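Local atomic coordinates of flavodoxin (Streptococcus pneumoniae serotype 4, PDB entry 5LJL), a protein that binds FMN and probably serves as a low-potential electron donor to a number of redox enzymes. Residues Glu131-Glu134 with Arg135-Phe139; Asp105-Arg108 with Val109-Thr113. All blocks are in the same frame, centred on the assembly; numbering follows the deposited sequence.

The chain has the flavodoxin fold: a parallel five-stranded sheet in the order 2-1-3-4-5 with helices packed against it. Interaction 2 comes first, in helix 101-113. This helix is the crossover of a beta-alpha-beta unit between strands 85-92 and 116-125. Interaction 1 follows, near the start of helix 130-146, after strand 116-125. Each contact closes only turns of its own helix, and the two neither nest nor cross. The centres of interactions 1 and 2 are about 22 Å apart and their nearest atoms about 9 Å apart, too far to touch. Helix 101-113 meets strand 85-92 at Val88 and helix 130-146 meets it at Val89, from opposite faces of the sheet.

Interaction 1: residues Glu131-Glu134 with Arg135-Phe139; sequences EDIE and RLEQF
Arg135 reaches back one helical turn to Glu131. Its NH1 lies 3.0 Å from Glu131 OE1 in a salt bridge. The bond is bent, with an N-H...O angle of 137°. It uses the anti lone pair of OE1, and the oxygen is tilted out of the guanidinium plane. The two chains run together off the helix. A chi1 of -179° turns Glu131 CG away from its own N, and the straight chain beyond brings the carboxylate beside Arg135. Leu136 N donates to Asp132 O at 2.9 Å, and Leu136 CG rests 3.4 Å from the same Asp132 O. Asp132 OD2 accepts from Glu129 N, where helix 130-146 begins. Glu137 lies alongside Ile133, its OE2 3.8 Å from Ile133 CG2. Its other oxygen, OE1, is 4.1 Å from Glu134 OE2. The two negative charges would probably disfavour each other, but Glu137 also touches Lys26 of helix 15-29, which may offset this. Gln138 N bonds to Glu134 O at 2.9 Å. The Gln138 amide is turned 57° from the Glu134 carboxylate; NE2 is 3.2 Å from Glu134 OE1, but the angle is too poor for a hydrogen bond. The outer face of this amphipathic helix carries the charged pair. On its inner side, Leu136 and Phe139 meet strands 116-125 and 85-92, while Ile133 and Leu136 pack on helix 15-29.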
loop_
_atom_site.group_PDB
_atom_site.type_symbol
_atom_site.label_atom_id
_atom_site.label_comp_id
_atom_site.label_asym_id
_atom_site.label_seq_id
_atom_site.Cartn_x
_atom_site.Cartn_y
_atom_site.Cartn_z
ATOM N N GLU A 131 1.232 15.787 10.089
ATOM C CA GLU A 131 2.599 15.354 9.785
ATOM C C GLU A 131 2.685 14.008 8.991
ATOM O O GLU A 131 3.490 13.843 8.038
ATOM C CB GLU A 131 3.402 15.260 11.051
ATOM C CG GLU A 131 4.855 14.836 10.908
ATOM C CD GLU A 131 5.652 14.886 12.235
ATOM O OE1 GLU A 131 6.830 14.431 12.248
ATOM O OE2 GLU A 131 5.124 15.371 13.287
ATOM N N ASP A 132 1.782 13.106 9.336
ATOM C CA ASP A 132 1.663 11.829 8.625
ATOM C C ASP A 132 1.045 12.100 7.266
ATOM O O ASP A 132 1.486 11.508 6.280
ATOM C CB ASP A 132 0.747 10.836 9.405
ATOM C CG ASP A 132 1.242 10.572 10.803
ATOM O OD1 ASP A 132 2.308 10.021 10.896
ATOM O OD2 ASP A 132 0.576 10.986 11.791
ATOM N N ILE A 133 0.007 12.955 7.187
ATOM C CA ILE A 133 -0.585 13.332 5.899
ATOM C C ILE A 133 0.480 13.887 4.908
ATOM O O ILE A 133 0.556 13.537 3.705
ATOM C CB ILE A 133 -1.776 14.359 6.133
ATOM C CG1 ILE A 133 -2.967 13.596 6.758
ATOM C CG2 ILE A 133 -2.200 14.998 4.811
ATOM C CD1 ILE A 133 -3.908 14.519 7.516
ATOM N N GLU A 134 1.311 14.762 5.407
ATOM C CA GLU A 134 2.445 15.302 4.604
ATOM C C GLU A 134 3.364 14.174 4.075
ATOM O O GLU A 134 3.734 14.178 2.918
ATOM C CB GLU A 134 3.259 16.325 5.413
ATOM C CG GLU A 134 4.541 16.880 4.813
ATOM C CD GLU A 134 4.364 17.604 3.477
ATOM O OE1 GLU A 134 5.347 17.712 2.723
ATOM O OE2 GLU A 134 3.281 18.057 3.145
ATOM N N ARG A 135 3.727 13.225 4.920
ATOM C CA ARG A 135 4.609 12.140 4.516
ATOM C C ARG A 135 3.923 11.304 3.413
ATOM O O ARG A 135 4.539 10.873 2.416
ATOM C CB ARG A 135 5.043 11.259 5.689
ATOM C CG ARG A 135 6.215 11.835 6.499
ATOM C CD ARG A 135 6.644 10.952 7.695
ATOM N NE ARG A 135 7.944 11.458 8.172
ATOM C CZ ARG A 135 8.130 12.508 9.000
ATOM N NH1 ARG A 135 7.086 13.150 9.554
ATOM N NH2 ARG A 135 9.376 12.926 9.292
ATOM N N LEU A 136 2.647 11.003 3.629
ATOM C CA LEU A 136 1.885 10.275 2.627
ATOM C C LEU A 136 1.789 11.018 1.322
ATOM O O LEU A 136 1.772 10.431 0.190
ATOM C CB LEU A 136 0.481 9.984 3.154
ATOM C CG LEU A 136 0.388 8.977 4.286
ATOM C CD1 LEU A 136 -0.925 9.065 5.064
ATOM C CD2 LEU A 136 0.685 7.540 3.844
ATOM N N GLU A 137 1.574 12.321 1.422
ATOM C CA GLU A 137 1.542 13.163 0.195
ATOM C C GLU A 137 2.889 13.183 -0.546
ATOM O O GLU A 137 2.913 13.019 -1.790
ATOM C CB GLU A 137 1.017 14.570 0.498
ATOM C CG GLU A 137 -0.517 14.579 0.791
ATOM C CD GLU A 137 -1.003 15.964 1.181
ATOM O OE1 GLU A 137 -0.172 16.868 1.358
ATOM O OE2 GLU A 137 -2.230 16.122 1.227
ATOM N N GLN A 138 4.006 13.232 0.172
ATOM C CA GLN A 138 5.312 13.188 -0.464
ATOM C C GLN A 138 5.568 11.844 -1.144
ATOM O O GLN A 138 6.108 11.798 -2.269
ATOM C CB GLN A 138 6.421 13.519 0.489
ATOM C CG GLN A 138 6.364 14.953 1.029
ATOM C CD GLN A 138 7.265 15.081 2.225
ATOM O OE1 GLN A 138 7.217 14.304 3.171
ATOM N NE2 GLN A 138 8.103 16.084 2.185
ATOM N N PHE A 139 5.140 10.762 -0.470
ATOM C CA PHE A 139 5.143 9.389 -1.087
ATOM C C PHE A 139 4.380 9.359 -2.408
ATOM O O PHE A 139 4.897 8.901 -3.408
ATOM C CB PHE A 139 4.546 8.460 -0.007
ATOM C CG PHE A 139 4.190 7.082 -0.439
ATOM C CD1 PHE A 139 5.069 6.015 -0.309
ATOM C CD2 PHE A 139 2.921 6.826 -0.927
ATOM C CE1 PHE A 139 4.658 4.727 -0.640
ATOM C CE2 PHE A 139 2.543 5.554 -1.278
ATOM C CZ PHE A 139 3.417 4.491 -1.125
#

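Interaction 2: residues Asp105-Arg108 with Val109-Thr113; sequences DFDR and VFVST
Val109 CG1 comes obliquely to the buried Phe106 ring, 3.8 Å from CD1. The Phe110 ring, also buried, meets Phe106 O obliquely, with CD2 3.3 Å from that oxygen, and stacks with Tyr86. Phe106 O accepts the 3.0 Å bond from Phe110 N as well. Val109 CG1 stands between its backbone N and carbonyl carbon (chi1 81°), and this puts it 3.4 Å from Phe106 O. The Val111 side chain runs at a slant over that of Asp107, four residues back; its CG2 is 3.4 Å from Asp107 O. The Asp107 carboxylate has partners beyond the helix: OD1 is hydrogen-bonded to Tyr86 OH, and OD2 forms a salt bridge with Lys117. Near the end of the helix, hydroxyls bond back to backbone oxygens. Ser112 OG donates to Val109 O at 2.7 Å. Thr113 OG1 donates to Phe110 O at 2.6 Å, in the carbonyl plane on a lone pair, and Thr113 N uses the same oxygen. The same hydroxyl also bonds to Ala115 N. Helix 101-113 is the crossover between strands 85-92 and 116-125. Phe106 and Phe110 press on strand 85-92 of this unit and also on strand 52-56 beyond it, and Val109 packs on the neighbouring helix 67-77.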
loop_
_atom_site.group_PDB
_atom_site.type_symbol
_atom_site.label_atom_id
_atom_site.label_comp_id
_atom_site.label_asym_id
_atom_site.label_seq_id
_atom_site.Cartn_x
_atom_site.Cartn_y
_atom_site.Cartn_z
ATOM N N ASP A 105 6.686 -6.684 5.579
ATOM C CA ASP A 105 6.458 -7.960 4.890
ATOM C C ASP A 105 5.960 -7.794 3.454
ATOM O O ASP A 105 6.380 -8.520 2.557
ATOM C CB ASP A 105 5.475 -8.795 5.681
ATOM C CG ASP A 105 6.020 -9.229 7.038
ATOM O OD1 ASP A 105 7.240 -9.136 7.288
ATOM O OD2 ASP A 105 5.147 -9.555 7.827
ATOM N N PHE A 106 5.077 -6.816 3.245
ATOM C CA PHE A 106 4.565 -6.525 1.880
ATOM C C PHE A 106 5.641 -5.851 1.030
ATOM O O PHE A 106 5.687 -6.081 -0.207
ATOM C CB PHE A 106 3.257 -5.729 1.903
ATOM C CG PHE A 106 2.036 -6.580 1.845
ATOM C CD1 PHE A 106 1.657 -7.126 0.626
ATOM C CD2 PHE A 106 1.311 -6.920 2.961
ATOM C CE1 PHE A 106 0.499 -7.915 0.531
ATOM C CE2 PHE A 106 0.169 -7.699 2.886
ATOM C CZ PHE A 106 -0.254 -8.223 1.656
ATOM N N ASP A 107 6.509 -5.024 1.636
ATOM C CA ASP A 107 7.665 -4.471 0.887
ATOM C C ASP A 107 8.474 -5.646 0.301
ATOM O O ASP A 107 8.805 -5.665 -0.902
ATOM C CB ASP A 107 8.477 -3.572 1.816
ATOM C CG ASP A 107 9.640 -2.909 1.141
ATOM O OD1 ASP A 107 9.828 -2.983 -0.062
ATOM O OD2 ASP A 107 10.349 -2.229 1.878
ATOM N N ARG A 108 8.778 -6.656 1.127
ATOM C CA ARG A 108 9.599 -7.792 0.683
ATOM C C ARG A 108 8.940 -8.637 -0.372
ATOM O O ARG A 108 9.596 -9.041 -1.342
ATOM C CB ARG A 108 10.029 -8.641 1.893
ATOM C CG ARG A 108 10.954 -7.907 2.828
ATOM C CD ARG A 108 12.419 -7.874 2.355
ATOM N NE ARG A 108 13.333 -7.491 3.481
ATOM C CZ ARG A 108 14.580 -7.955 3.721
ATOM N NH1 ARG A 108 15.170 -8.859 2.933
ATOM N NH2 ARG A 108 15.245 -7.514 4.792
ATOM N N VAL A 109 7.652 -8.918 -0.228
ATOM C CA VAL A 109 6.951 -9.664 -1.237
ATOM C C VAL A 109 6.922 -8.940 -2.576
ATOM O O VAL A 109 7.116 -9.579 -3.653
ATOM C CB VAL A 109 5.579 -10.225 -0.747
ATOM C CG1 VAL A 109 4.511 -9.188 -0.806
ATOM C CG2 VAL A 109 5.167 -11.400 -1.637
ATOM N N PHE A 110 6.723 -7.608 -2.563
ATOM C CA PHE A 110 6.831 -6.845 -3.799
ATOM C C PHE A 110 8.253 -6.928 -4.467
ATOM O O PHE A 110 8.345 -7.141 -5.711
ATOM C CB PHE A 110 6.449 -5.392 -3.595
ATOM C CG PHE A 110 4.973 -5.114 -3.760
ATOM C CD1 PHE A 110 4.343 -5.287 -4.987
ATOM C CD2 PHE A 110 4.281 -4.505 -2.721
ATOM C CE1 PHE A 110 3.019 -4.937 -5.146
ATOM C CE2 PHE A 110 2.950 -4.076 -2.897
ATOM C CZ PHE A 110 2.316 -4.325 -4.108
ATOM N N VAL A 111 9.277 -6.856 -3.653
ATOM C CA VAL A 111 10.678 -6.986 -4.151
ATOM C C VAL A 111 10.761 -8.344 -4.909
ATOM O O VAL A 111 11.314 -8.403 -6.040
ATOM C CB VAL A 111 11.713 -7.015 -3.062
ATOM C CG1 VAL A 111 13.060 -7.417 -3.680
ATOM C CG2 VAL A 111 11.872 -5.677 -2.386
ATOM N N SER A 112 10.195 -9.374 -4.286
ATOM C CA SER A 112 10.290 -10.755 -4.856
ATOM C C SER A 112 9.633 -10.907 -6.226
ATOM O O SER A 112 10.049 -11.781 -6.973
ATOM C CB SER A 112 9.816 -11.805 -3.850
ATOM O OG SER A 112 8.393 -11.999 -3.791
ATOM N N THR A 113 8.634 -10.087 -6.568
ATOM C CA THR A 113 7.932 -10.114 -7.834
ATOM C C THR A 113 8.690 -9.443 -8.988
ATOM O O THR A 113 8.302 -9.605 -10.153
ATOM C CB THR A 113 6.580 -9.395 -7.778
ATOM O OG1 THR A 113 6.741 -7.952 -7.651
ATOM C CG2 THR A 113 5.662 -9.960 -6.692
#